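Local coordinates for protein VP5 (Halorubrum pleomorphic virus 2, PDB 6QGI) that probably mediates fusion of the viral envelope with the membrane of its haloarchaeal host, as a prokaryotic viral membrane fusion protein, at residues V14-A19 / Q63-G68; A77-I82 / S265-P270; A122-I127 / V221-S226. All blocks are in the same frame, centred on the assembly; numbering follows the deposited sequence.

Interaction 1: V14-A19 / Q63-G68; sequences VGVGWA and QNILDG
Where the short 3-10 turn 17-19, in the loop that follows strand 11-13, meets the chain near the start of helix 66-86, a small hydrophobic core forms around I65. One methyl group does the work: CD1 of I65 enters between V16, W18 and A19. It lies 3.6 Å from V16 CG1 and 3.8 Å from W18 CZ2, and the A19 CB methyl closes the ring of contacts at 4.0 Å from the same I65 CD1. The CG1-CD1 arm of isoleucine is long enough to put a methyl among three side chains; chi1 60° sets CG1 between the backbone N and the carbonyl carbon, and CD1 extends from there toward the other segment. V16, branched at CB, offers a broad apolar flank, and its CB is also near I65 CD1. The indole of W18 meets that methyl at a slant, while A19 CB lies over one face of the ring, toward its rim; the single methyl of alanine can do this and still meet I65 CD1. The tight turn is closed by a backbone bond from A19 N to V16 O. Other parts of the fold surround this cluster: W18 also packs on M235 of helix 225-253, and I65 on Y344 of strand 343-355. The turn is further tied to helix 91-133, where N112 and Y105 donate to the carbonyl oxygens of W18 and A19. The polar edge of the indole is satisfied by carbonyls, though weakly: W18 NE1 reaches T58 O and, in the ring plane, G15 O at 3.0 Å with a bent N-H···O angle of 121°.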
ATOM      1  N   VAL A  14      -0.321   1.107   3.698  1.00 27.70           N
ATOM      2  CA  VAL A  14       0.720   1.555   2.774  1.00 27.06           C
ATOM      3  C   VAL A  14       2.061   0.849   3.102  1.00 30.97           C
ATOM      4  O   VAL A  14       2.546   0.900   4.242  1.00 30.56           O
ATOM      5  CB  VAL A  14       0.843   3.108   2.741  1.00 30.67           C
ATOM      6  CG1 VAL A  14       1.967   3.568   1.810  1.00 30.26           C
ATOM      7  CG2 VAL A  14      -0.484   3.748   2.332  1.00 30.35           C
ATOM      8  N   GLY A  15       2.616   0.183   2.088  1.00 26.90           N
ATOM      9  CA  GLY A  15       3.911  -0.492   2.126  1.00 26.32           C
ATOM     10  C   GLY A  15       4.662  -0.147   0.857  1.00 28.92           C
ATOM     11  O   GLY A  15       4.289  -0.614  -0.217  1.00 29.04           O
ATOM     12  N   VAL A  16       5.670   0.733   0.944  1.00 24.08           N
ATOM     13  CA  VAL A  16       6.395   1.200  -0.253  1.00 23.50           C
ATOM     14  C   VAL A  16       7.903   0.889  -0.187  1.00 26.92           C
ATOM     15  O   VAL A  16       8.650   1.318  -1.081  1.00 26.69           O
ATOM     16  CB  VAL A  16       6.151   2.716  -0.522  1.00 27.18           C
ATOM     17  CG1 VAL A  16       4.688   3.002  -0.832  1.00 26.41           C
ATOM     18  CG2 VAL A  16       6.638   3.584   0.632  1.00 27.35           C
ATOM     19  N   GLY A  17       8.319   0.147   0.843  1.00 22.59           N
ATOM     20  CA  GLY A  17       9.714  -0.222   1.052  1.00 22.72           C
ATOM     21  C   GLY A  17      10.318  -1.019  -0.083  1.00 27.82           C
ATOM     22  O   GLY A  17      11.529  -0.946  -0.313  1.00 28.01           O
ATOM     23  N   TRP A  18       9.458  -1.745  -0.828  1.00 25.17           N
ATOM     24  CA  TRP A  18       9.787  -2.582  -1.986  1.00 25.48           C
ATOM     25  C   TRP A  18      10.367  -1.771  -3.143  1.00 30.01           C
ATOM     26  O   TRP A  18      11.041  -2.327  -4.015  1.00 29.79           O
ATOM     27  CB  TRP A  18       8.537  -3.333  -2.461  1.00 24.19           C
ATOM     28  CG  TRP A  18       7.423  -2.430  -2.891  1.00 24.81           C
ATOM     29  CD1 TRP A  18       6.443  -1.906  -2.102  1.00 27.53           C
ATOM     30  CD2 TRP A  18       7.173  -1.954  -4.217  1.00 24.47           C
ATOM     31  NE1 TRP A  18       5.633  -1.082  -2.842  1.00 26.74           N
ATOM     32  CE2 TRP A  18       6.034  -1.122  -4.153  1.00 28.19           C
ATOM     33  CE3 TRP A  18       7.808  -2.144  -5.457  1.00 25.79           C
ATOM     34  CZ2 TRP A  18       5.512  -0.483  -5.282  1.00 27.37           C
ATOM     35  CZ3 TRP A  18       7.289  -1.513  -6.576  1.00 27.16           C
ATOM     36  CH2 TRP A  18       6.149  -0.702  -6.486  1.00 27.61           C
ATOM     37  N   ALA A  19      10.068  -0.465  -3.173  1.00 26.87           N
ATOM     38  CA  ALA A  19      10.571   0.448  -4.190  1.00 26.79           C
ATOM     39  C   ALA A  19      11.896   1.065  -3.744  1.00 31.60           C
ATOM     40  O   ALA A  19      12.541   1.750  -4.529  1.00 31.48           O
ATOM     41  CB  ALA A  19       9.540   1.532  -4.461  1.00 27.28           C
ATOM     42  N   GLN A  63       0.969   3.279  -7.562  1.00 29.36           N
ATOM     43  CA  GLN A  63       1.602   3.323  -8.884  1.00 29.79           C
ATOM     44  C   GLN A  63       2.269   4.669  -9.112  1.00 33.67           C
ATOM     45  O   GLN A  63       3.098   4.804 -10.017  1.00 34.49           O
ATOM     46  CB  GLN A  63       0.579   3.068 -10.013  1.00 31.65           C
ATOM     47  CG  GLN A  63      -0.579   2.139  -9.653  1.00 50.35           C
ATOM     48  CD  GLN A  63      -1.765   2.853  -9.047  1.00 74.76           C
ATOM     49  OE1 GLN A  63      -1.662   3.959  -8.505  1.00 71.11           O
ATOM     50  NE2 GLN A  63      -2.928   2.226  -9.131  1.00 69.83           N
ATOM     51  N   ASN A  64       1.907   5.668  -8.289  1.00 28.94           N
ATOM     52  CA  ASN A  64       2.385   7.045  -8.403  1.00 28.25           C
ATOM     53  C   ASN A  64       3.616   7.343  -7.539  1.00 30.76           C
ATOM     54  O   ASN A  64       4.017   8.508  -7.443  1.00 31.32           O
ATOM     55  CB  ASN A  64       1.254   8.012  -8.063  1.00 26.70           C
ATOM     56  CG  ASN A  64       0.122   7.966  -9.052  1.00 43.28           C
ATOM     57  OD1 ASN A  64       0.323   7.981 -10.275  1.00 38.05           O
ATOM     58  ND2 ASN A  64      -1.100   7.915  -8.544  1.00 33.00           N
ATOM     59  N   ILE A  65       4.240   6.306  -6.953  1.00 25.40           N
ATOM     60  CA  ILE A  65       5.458   6.451  -6.140  1.00 25.10           C
ATOM     61  C   ILE A  65       6.699   6.169  -7.015  1.00 29.23           C
ATOM     62  O   ILE A  65       7.826   6.328  -6.541  1.00 28.86           O
ATOM     63  CB  ILE A  65       5.440   5.565  -4.852  1.00 28.01           C
ATOM     64  CG1 ILE A  65       5.309   4.058  -5.185  1.00 27.77           C
ATOM     65  CG2 ILE A  65       4.365   6.040  -3.855  1.00 29.10           C
ATOM     66  CD1 ILE A  65       5.827   3.127  -4.204  1.00 34.70           C
ATOM     67  N   LEU A  66       6.483   5.766  -8.290  1.00 26.33           N
ATOM     68  CA  LEU A  66       7.531   5.439  -9.258  1.00 26.73           C
ATOM     69  C   LEU A  66       8.321   6.676  -9.690  1.00 33.49           C
ATOM     70  O   LEU A  66       9.471   6.531 -10.118  1.00 33.42           O
ATOM     71  CB  LEU A  66       6.973   4.697 -10.478  1.00 26.57           C
ATOM     72  CG  LEU A  66       6.527   3.252 -10.233  1.00 30.76           C
ATOM     73  CD1 LEU A  66       5.611   2.779 -11.331  1.00 30.98           C
ATOM     74  CD2 LEU A  66       7.714   2.302 -10.090  1.00 32.90           C
ATOM     75  N   ASP A  67       7.739   7.889  -9.532  1.00 31.84           N
ATOM     76  CA  ASP A  67       8.446   9.153  -9.789  1.00 32.69           C
ATOM     77  C   ASP A  67       9.583   9.274  -8.765  1.00 35.74           C
ATOM     78  O   ASP A  67      10.668   9.765  -9.087  1.00 36.66           O
ATOM     79  CB  ASP A  67       7.489  10.362  -9.715  1.00 35.50           C
ATOM     80  CG  ASP A  67       7.075  10.953 -11.057  1.00 52.09           C
ATOM     81  OD1 ASP A  67       7.915  10.972 -11.989  1.00 54.09           O
ATOM     82  OD2 ASP A  67       5.920  11.426 -11.167  1.00 59.58           O
ATOM     83  N   GLY A  68       9.327   8.757  -7.560  1.00 30.00           N
ATOM     84  CA  GLY A  68      10.287   8.679  -6.470  1.00 28.98           C
ATOM     85  C   GLY A  68      11.353   7.633  -6.718  1.00 30.36           C
ATOM     86  O   GLY A  68      12.473   7.770  -6.226  1.00 30.44           O
TER

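Interaction 2: A77-I82 / S265-P270; sequences AKIAAI and SDLVTP
I79, on helix 66-86, packs against the loop leading to the N-cap of helix 270-279, and the meeting is apolar and small. Its tight part is one methyl pair: I79 CD1 lies 3.6 Å from T269 CG2, with the two side chains crossing at an angle. On the loose side L267 approaches less closely, its CD2 standing 4.3 Å from I79 CD1, and D266 and S265 are exposed to solvent. Isoleucine suits the helix position because its CG1-CD1 arm is purely apolar and long enough to reach the loop, and chi1 -74° directs it there. L267 divides its surface between I79 and helix 476-496, where it touches W479 and E483. The S265 backbone stays close to I79 but its CB points away, and its OG bonds to E83, a little further along the same helix as I79, which adds a polar tie at the outer end of the loop. Threonine is apt at the tight end because its two branches serve different partners. While CG2 of T269 faces I79, its OG1, held between the backbone N and the carbonyl carbon at chi1 75°, caps helix 270-279 by accepting from E272 N.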
ATOM      1  N   ALA A  77      22.975   6.902  -8.949  1.00 27.23           N
ATOM      2  CA  ALA A  77      23.675   6.952 -10.230  1.00 26.68           C
ATOM      3  C   ALA A  77      24.616   8.148 -10.290  1.00 30.07           C
ATOM      4  O   ALA A  77      25.774   7.980 -10.678  1.00 31.32           O
ATOM      5  CB  ALA A  77      22.672   7.018 -11.367  1.00 26.94           C
ATOM      6  N   LYS A  78      24.132   9.347  -9.884  1.00 24.66           N
ATOM      7  CA  LYS A  78      24.922  10.580  -9.873  1.00 24.60           C
ATOM      8  C   LYS A  78      26.065  10.495  -8.860  1.00 28.89           C
ATOM      9  O   LYS A  78      27.181  10.868  -9.217  1.00 28.87           O
ATOM     10  CB  LYS A  78      24.052  11.815  -9.612  1.00 26.38           C
ATOM     11  CG  LYS A  78      23.224  12.218 -10.828  1.00 35.12           C
ATOM     12  CD  LYS A  78      22.344  13.428 -10.583  1.00 38.20           C
ATOM     13  CE  LYS A  78      21.399  13.616 -11.738  1.00 40.85           C
ATOM     14  NZ  LYS A  78      20.533  14.792 -11.529  1.00 45.04           N
ATOM     15  N   ILE A  79      25.811   9.954  -7.634  1.00 25.41           N
ATOM     16  CA  ILE A  79      26.831   9.804  -6.582  1.00 25.91           C
ATOM     17  C   ILE A  79      27.988   8.932  -7.104  1.00 32.68           C
ATOM     18  O   ILE A  79      29.140   9.370  -7.040  1.00 33.76           O
ATOM     19  CB  ILE A  79      26.241   9.282  -5.239  1.00 28.07           C
ATOM     20  CG1 ILE A  79      25.449  10.406  -4.543  1.00 28.06           C
ATOM     21  CG2 ILE A  79      27.338   8.742  -4.294  1.00 29.28           C
ATOM     22  CD1 ILE A  79      24.467   9.955  -3.536  1.00 30.83           C
ATOM     23  N   ALA A  80      27.671   7.748  -7.673  1.00 29.93           N
ATOM     24  CA  ALA A  80      28.654   6.818  -8.243  1.00 30.70           C
ATOM     25  C   ALA A  80      29.416   7.450  -9.411  1.00 36.08           C
ATOM     26  O   ALA A  80      30.615   7.208  -9.553  1.00 37.75           O
ATOM     27  CB  ALA A  80      27.966   5.549  -8.703  1.00 30.90           C
ATOM     28  N   ALA A  81      28.728   8.273 -10.227  1.00 31.56           N
ATOM     29  CA  ALA A  81      29.333   8.988 -11.348  1.00 31.68           C
ATOM     30  C   ALA A  81      30.292  10.064 -10.834  1.00 35.95           C
ATOM     31  O   ALA A  81      31.342  10.262 -11.439  1.00 36.38           O
ATOM     32  CB  ALA A  81      28.252   9.612 -12.226  1.00 31.83           C
ATOM     33  N   ILE A  82      29.946  10.733  -9.703  1.00 32.27           N
ATOM     34  CA  ILE A  82      30.764  11.787  -9.083  1.00 33.13           C
ATOM     35  C   ILE A  82      32.039  11.157  -8.474  1.00 37.80           C
ATOM     36  O   ILE A  82      33.105  11.766  -8.565  1.00 38.55           O
ATOM     37  CB  ILE A  82      29.953  12.649  -8.050  1.00 35.89           C
ATOM     38  CG1 ILE A  82      28.884  13.511  -8.768  1.00 35.67           C
ATOM     39  CG2 ILE A  82      30.874  13.562  -7.203  1.00 37.48           C
ATOM     40  CD1 ILE A  82      27.661  13.932  -7.907  1.00 41.33           C
ATOM     41  N   SER A 265      30.681  11.604  -1.006  1.00 45.44           N
ATOM     42  CA  SER A 265      31.113  10.310  -0.470  1.00 45.69           C
ATOM     43  C   SER A 265      30.627  10.138   0.973  1.00 50.17           C
ATOM     44  O   SER A 265      30.257   9.037   1.372  1.00 49.01           O
ATOM     45  CB  SER A 265      32.634  10.192  -0.528  1.00 50.93           C
ATOM     46  OG  SER A 265      33.148  10.607  -1.783  1.00 61.11           O
ATOM     47  N   ASP A 266      30.623  11.244   1.739  1.00 48.40           N
ATOM     48  CA  ASP A 266      30.222  11.339   3.147  1.00 48.81           C
ATOM     49  C   ASP A 266      28.688  11.422   3.312  1.00 50.39           C
ATOM     50  O   ASP A 266      28.181  11.225   4.419  1.00 50.19           O
ATOM     51  CB  ASP A 266      30.890  12.592   3.761  1.00 52.64           C
ATOM     52  CG  ASP A 266      30.851  12.702   5.275  1.00 68.25           C
ATOM     53  OD1 ASP A 266      31.520  11.886   5.948  1.00 70.05           O
ATOM     54  OD2 ASP A 266      30.178  13.626   5.785  1.00 75.20           O
ATOM     55  N   LEU A 267      27.960  11.711   2.212  1.00 44.92           N
ATOM     56  CA  LEU A 267      26.507  11.882   2.188  1.00 43.50           C
ATOM     57  C   LEU A 267      25.773  10.531   2.332  1.00 45.48           C
ATOM     58  O   LEU A 267      26.121   9.543   1.677  1.00 44.54           O
ATOM     59  CB  LEU A 267      26.097  12.642   0.892  1.00 43.31           C
ATOM     60  CG  LEU A 267      24.641  12.598   0.340  1.00 47.68           C
ATOM     61  CD1 LEU A 267      23.647  13.191   1.281  1.00 48.37           C
ATOM     62  CD2 LEU A 267      24.527  13.377  -0.937  1.00 50.41           C
ATOM     63  N   VAL A 268      24.775  10.510   3.237  1.00 40.99           N
ATOM     64  CA  VAL A 268      23.900   9.369   3.515  1.00 39.75           C
ATOM     65  C   VAL A 268      22.594   9.655   2.772  1.00 41.52           C
ATOM     66  O   VAL A 268      21.886  10.609   3.116  1.00 41.45           O
ATOM     67  CB  VAL A 268      23.697   9.103   5.036  1.00 44.14           C
ATOM     68  CG1 VAL A 268      22.825   7.872   5.270  1.00 43.27           C
ATOM     69  CG2 VAL A 268      25.031   8.958   5.763  1.00 44.84           C
ATOM     70  N   THR A 269      22.325   8.869   1.708  1.00 35.82           N
ATOM     71  CA  THR A 269      21.178   9.022   0.805  1.00 34.22           C
ATOM     72  C   THR A 269      19.829   8.858   1.536  1.00 36.94           C
ATOM     73  O   THR A 269      19.763   8.094   2.505  1.00 36.02           O
ATOM     74  CB  THR A 269      21.263   8.031  -0.385  1.00 40.34           C
ATOM     75  OG1 THR A 269      20.927   6.703   0.023  1.00 39.44           O
ATOM     76  CG2 THR A 269      22.607   8.050  -1.086  1.00 38.87           C
ATOM     77  N   PRO A 270      18.736   9.522   1.061  1.00 33.07           N
ATOM     78  CA  PRO A 270      17.418   9.330   1.699  1.00 32.07           C
ATOM     79  C   PRO A 270      17.031   7.850   1.755  1.00 34.20           C
ATOM     80  O   PRO A 270      16.491   7.398   2.765  1.00 33.41           O
ATOM     81  CB  PRO A 270      16.472  10.126   0.797  1.00 33.49           C
ATOM     82  CG  PRO A 270      17.335  11.143   0.154  1.00 38.86           C
ATOM     83  CD  PRO A 270      18.634  10.450  -0.086  1.00 34.57           C
TER

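Interaction 3: A122-I127 / V221-S226; sequences AELDSI and VYLNAS
Y222 reaches across to helix 91-133 with the far end of its side chain, just after strand 218-221 has ended at V221. Its hydroxyl comes within 3.4 Å of L124 CD1, and I127 CD1, on a side chain that points back at the tyrosine, lies 3.9 Å from Y222 OH. The phenol oxygen keeps a polar partner: a water in the plane of the ring accepts from Y222 OH at 2.7 Å and donates to E123 OE2, also at 2.7 Å. Tyrosine suits the place because its ring can pack beside leucine and its hydroxyl reach this water. The carboxylate of E123 has further partners, R51 of helix 37-60 in a salt bridge at OE2 and D29 N at OE1, and these bonds would be expected to favour its charged form. L223 follows, with backbone angles in the left-handed helical region (phi 57°, psi 36°). This turns the chain from the strand toward the start of helix 225-253, so the contact joins a strand-to-helix connection to the flank of the long helix 91-133. L223 folds back so that its CG lies over one face of the Y222 ring, 3.5 Å above the plane and displaced toward the rim, while L223 CD1 meets L124 CD2 at 3.7 Å, the two leucines running antiparallel alongside one another. The branched end of L124 supplies two methyls, CD1 for Y222 OH and CD2 for L223, and chi1 178° points that end across. N224 then takes the N-cap position, its OD1 accepting a weak bond from S226 N at 3.3 Å.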
ATOM      1  N   ALA A 122       1.645 -18.576  -6.920  1.00 19.39           N
ATOM      2  CA  ALA A 122       2.012 -19.776  -6.152  1.00 20.14           C
ATOM      3  C   ALA A 122       0.887 -20.171  -5.182  1.00 25.14           C
ATOM      4  O   ALA A 122       0.527 -21.350  -5.096  1.00 25.28           O
ATOM      5  CB  ALA A 122       3.303 -19.536  -5.387  1.00 20.69           C
ATOM      6  N   GLU A 123       0.326 -19.170  -4.475  1.00 21.81           N
ATOM      7  CA  GLU A 123      -0.785 -19.320  -3.533  1.00 21.54           C
ATOM      8  C   GLU A 123      -2.043 -19.752  -4.274  1.00 26.77           C
ATOM      9  O   GLU A 123      -2.784 -20.596  -3.762  1.00 27.35           O
ATOM     10  CB  GLU A 123      -1.019 -17.995  -2.802  1.00 21.80           C
ATOM     11  CG  GLU A 123      -1.974 -18.063  -1.632  1.00 28.89           C
ATOM     12  CD  GLU A 123      -2.211 -16.701  -1.020  1.00 46.34           C
ATOM     13  OE1 GLU A 123      -1.967 -16.547   0.197  1.00 39.81           O
ATOM     14  OE2 GLU A 123      -2.641 -15.787  -1.758  1.00 44.65           O
ATOM     15  N   LEU A 124      -2.277 -19.181  -5.482  1.00 22.94           N
ATOM     16  CA  LEU A 124      -3.412 -19.523  -6.336  1.00 23.32           C
ATOM     17  C   LEU A 124      -3.298 -20.977  -6.778  1.00 29.73           C
ATOM     18  O   LEU A 124      -4.302 -21.685  -6.768  1.00 30.15           O
ATOM     19  CB  LEU A 124      -3.514 -18.580  -7.558  1.00 23.02           C
ATOM     20  CG  LEU A 124      -4.650 -18.851  -8.570  1.00 28.19           C
ATOM     21  CD1 LEU A 124      -6.029 -18.684  -7.938  1.00 27.97           C
ATOM     22  CD2 LEU A 124      -4.520 -17.966  -9.794  1.00 30.40           C
ATOM     23  N   ASP A 125      -2.069 -21.430  -7.124  1.00 27.33           N
ATOM     24  CA  ASP A 125      -1.807 -22.804  -7.549  1.00 28.35           C
ATOM     25  C   ASP A 125      -2.172 -23.793  -6.441  1.00 32.27           C
ATOM     26  O   ASP A 125      -2.819 -24.806  -6.730  1.00 33.39           O
ATOM     27  CB  ASP A 125      -0.345 -22.981  -7.984  1.00 30.78           C
ATOM     28  CG  ASP A 125      -0.038 -24.349  -8.578  1.00 43.86           C
ATOM     29  OD1 ASP A 125      -0.806 -24.805  -9.465  1.00 45.18           O
ATOM     30  OD2 ASP A 125       0.976 -24.961  -8.166  1.00 49.23           O
ATOM     31  N   SER A 126      -1.811 -23.475  -5.179  1.00 27.61           N
ATOM     32  CA  SER A 126      -2.134 -24.312  -4.023  1.00 27.77           C
ATOM     33  C   SER A 126      -3.628 -24.204  -3.658  1.00 31.62           C
ATOM     34  O   SER A 126      -4.155 -25.146  -3.072  1.00 32.37           O
ATOM     35  CB  SER A 126      -1.240 -23.998  -2.827  1.00 31.43           C
ATOM     36  OG  SER A 126      -1.246 -22.623  -2.484  1.00 42.98           O
ATOM     37  N   ILE A 127      -4.320 -23.102  -4.049  1.00 27.01           N
ATOM     38  CA  ILE A 127      -5.775 -22.967  -3.867  1.00 26.39           C
ATOM     39  C   ILE A 127      -6.439 -23.954  -4.833  1.00 31.95           C
ATOM     40  O   ILE A 127      -7.220 -24.803  -4.399  1.00 32.46           O
ATOM     41  CB  ILE A 127      -6.304 -21.512  -4.069  1.00 27.99           C
ATOM     42  CG1 ILE A 127      -5.955 -20.601  -2.879  1.00 27.41           C
ATOM     43  CG2 ILE A 127      -7.817 -21.496  -4.344  1.00 28.15           C
ATOM     44  CD1 ILE A 127      -5.824 -19.098  -3.241  1.00 31.31           C
ATOM     45  N   VAL A 221     -12.271  -9.524  -7.422  1.00 20.53           N
ATOM     46  CA  VAL A 221     -11.277  -9.709  -8.474  1.00 19.93           C
ATOM     47  C   VAL A 221      -9.918  -9.377  -7.875  1.00 23.04           C
ATOM     48  O   VAL A 221      -9.779  -8.401  -7.133  1.00 22.11           O
ATOM     49  CB  VAL A 221     -11.567  -8.885  -9.757  1.00 23.04           C
ATOM     50  CG1 VAL A 221     -10.647  -9.299 -10.902  1.00 22.84           C
ATOM     51  CG2 VAL A 221     -13.014  -9.040 -10.177  1.00 23.29           C
ATOM     52  N   TYR A 222      -8.931 -10.214  -8.173  1.00 19.72           N
ATOM     53  CA  TYR A 222      -7.549 -10.067  -7.729  1.00 19.06           C
ATOM     54  C   TYR A 222      -6.677 -10.747  -8.779  1.00 24.17           C
ATOM     55  O   TYR A 222      -7.222 -11.429  -9.646  1.00 24.45           O
ATOM     56  CB  TYR A 222      -7.367 -10.633  -6.300  1.00 19.56           C
ATOM     57  CG  TYR A 222      -6.918 -12.073  -6.187  1.00 21.66           C
ATOM     58  CD1 TYR A 222      -7.717 -13.115  -6.647  1.00 24.01           C
ATOM     59  CD2 TYR A 222      -5.737 -12.403  -5.525  1.00 22.51           C
ATOM     60  CE1 TYR A 222      -7.320 -14.445  -6.517  1.00 25.71           C
ATOM     61  CE2 TYR A 222      -5.346 -13.728  -5.361  1.00 23.74           C
ATOM     62  CZ  TYR A 222      -6.134 -14.746  -5.871  1.00 31.50           C
ATOM     63  OH  TYR A 222      -5.729 -16.052  -5.744  1.00 33.20           O
ATOM     64  N   LEU A 223      -5.351 -10.541  -8.737  1.00 21.42           N
ATOM     65  CA  LEU A 223      -4.410 -11.084  -9.726  1.00 22.04           C
ATOM     66  C   LEU A 223      -4.804 -10.631 -11.152  1.00 27.38           C
ATOM     67  O   LEU A 223      -4.681 -11.398 -12.115  1.00 27.59           O
ATOM     68  CB  LEU A 223      -4.308 -12.627  -9.635  1.00 22.38           C
ATOM     69  CG  LEU A 223      -3.622 -13.180  -8.401  1.00 26.65           C
ATOM     70  CD1 LEU A 223      -3.687 -14.684  -8.369  1.00 27.64           C
ATOM     71  CD2 LEU A 223      -2.203 -12.770  -8.366  1.00 28.21           C
ATOM     72  N   ASN A 224      -5.308  -9.382 -11.261  1.00 24.03           N
ATOM     73  CA  ASN A 224      -5.732  -8.766 -12.513  1.00 24.21           C
ATOM     74  C   ASN A 224      -4.515  -8.128 -13.164  1.00 28.02           C
ATOM     75  O   ASN A 224      -4.073  -7.069 -12.720  1.00 28.29           O
ATOM     76  CB  ASN A 224      -6.863  -7.746 -12.259  1.00 24.66           C
ATOM     77  CG  ASN A 224      -7.497  -7.121 -13.493  1.00 42.91           C
ATOM     78  OD1 ASN A 224      -7.177  -7.433 -14.645  1.00 30.87           O
ATOM     79  ND2 ASN A 224      -8.432  -6.210 -13.270  1.00 37.20           N
ATOM     80  N   ALA A 225      -3.964  -8.782 -14.208  1.00 24.89           N
ATOM     81  CA  ALA A 225      -2.772  -8.328 -14.946  1.00 25.32           C
ATOM     82  C   ALA A 225      -2.932  -6.910 -15.540  1.00 28.67           C
ATOM     83  O   ALA A 225      -1.928  -6.221 -15.734  1.00 28.69           O
ATOM     84  CB  ALA A 225      -2.429  -9.321 -16.042  1.00 27.11           C
ATOM     85  N   SER A 226      -4.188  -6.470 -15.777  1.00 24.24           N
ATOM     86  CA  SER A 226      -4.566  -5.132 -16.247  1.00 23.45           C
ATOM     87  C   SER A 226      -4.212  -4.045 -15.230  1.00 26.65           C
ATOM     88  O   SER A 226      -4.135  -2.875 -15.605  1.00 26.45           O
ATOM     89  CB  SER A 226      -6.065  -5.067 -16.513  1.00 26.15           C
ATOM     90  OG  SER A 226      -6.369  -5.596 -17.787  1.00 35.99           O
TER
HETATM   91  O   HOH W   1      -3.381 -15.977  -4.363  1.00 19.62           O

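Along the chain, interaction 1 closes first, before either of the others opens, and interaction 3 is nested inside the long loop closed by interaction 2. Interactions 1 and 2 share helix 66-86, one near its start and the other further along it, with centres 21 Å apart. The next helix, 91-133, carries one side of interaction 3, whose centre lies 22 Å from that of interaction 1 and 39 Å from that of interaction 2. None of the three touches another. Together they tie helices 66-86 and 91-133 of this probable fusion protein to three separate connecting segments distant in sequence: an N-terminal turn, the loop before helix 270-279, and the strand-to-helix connection at 221-226.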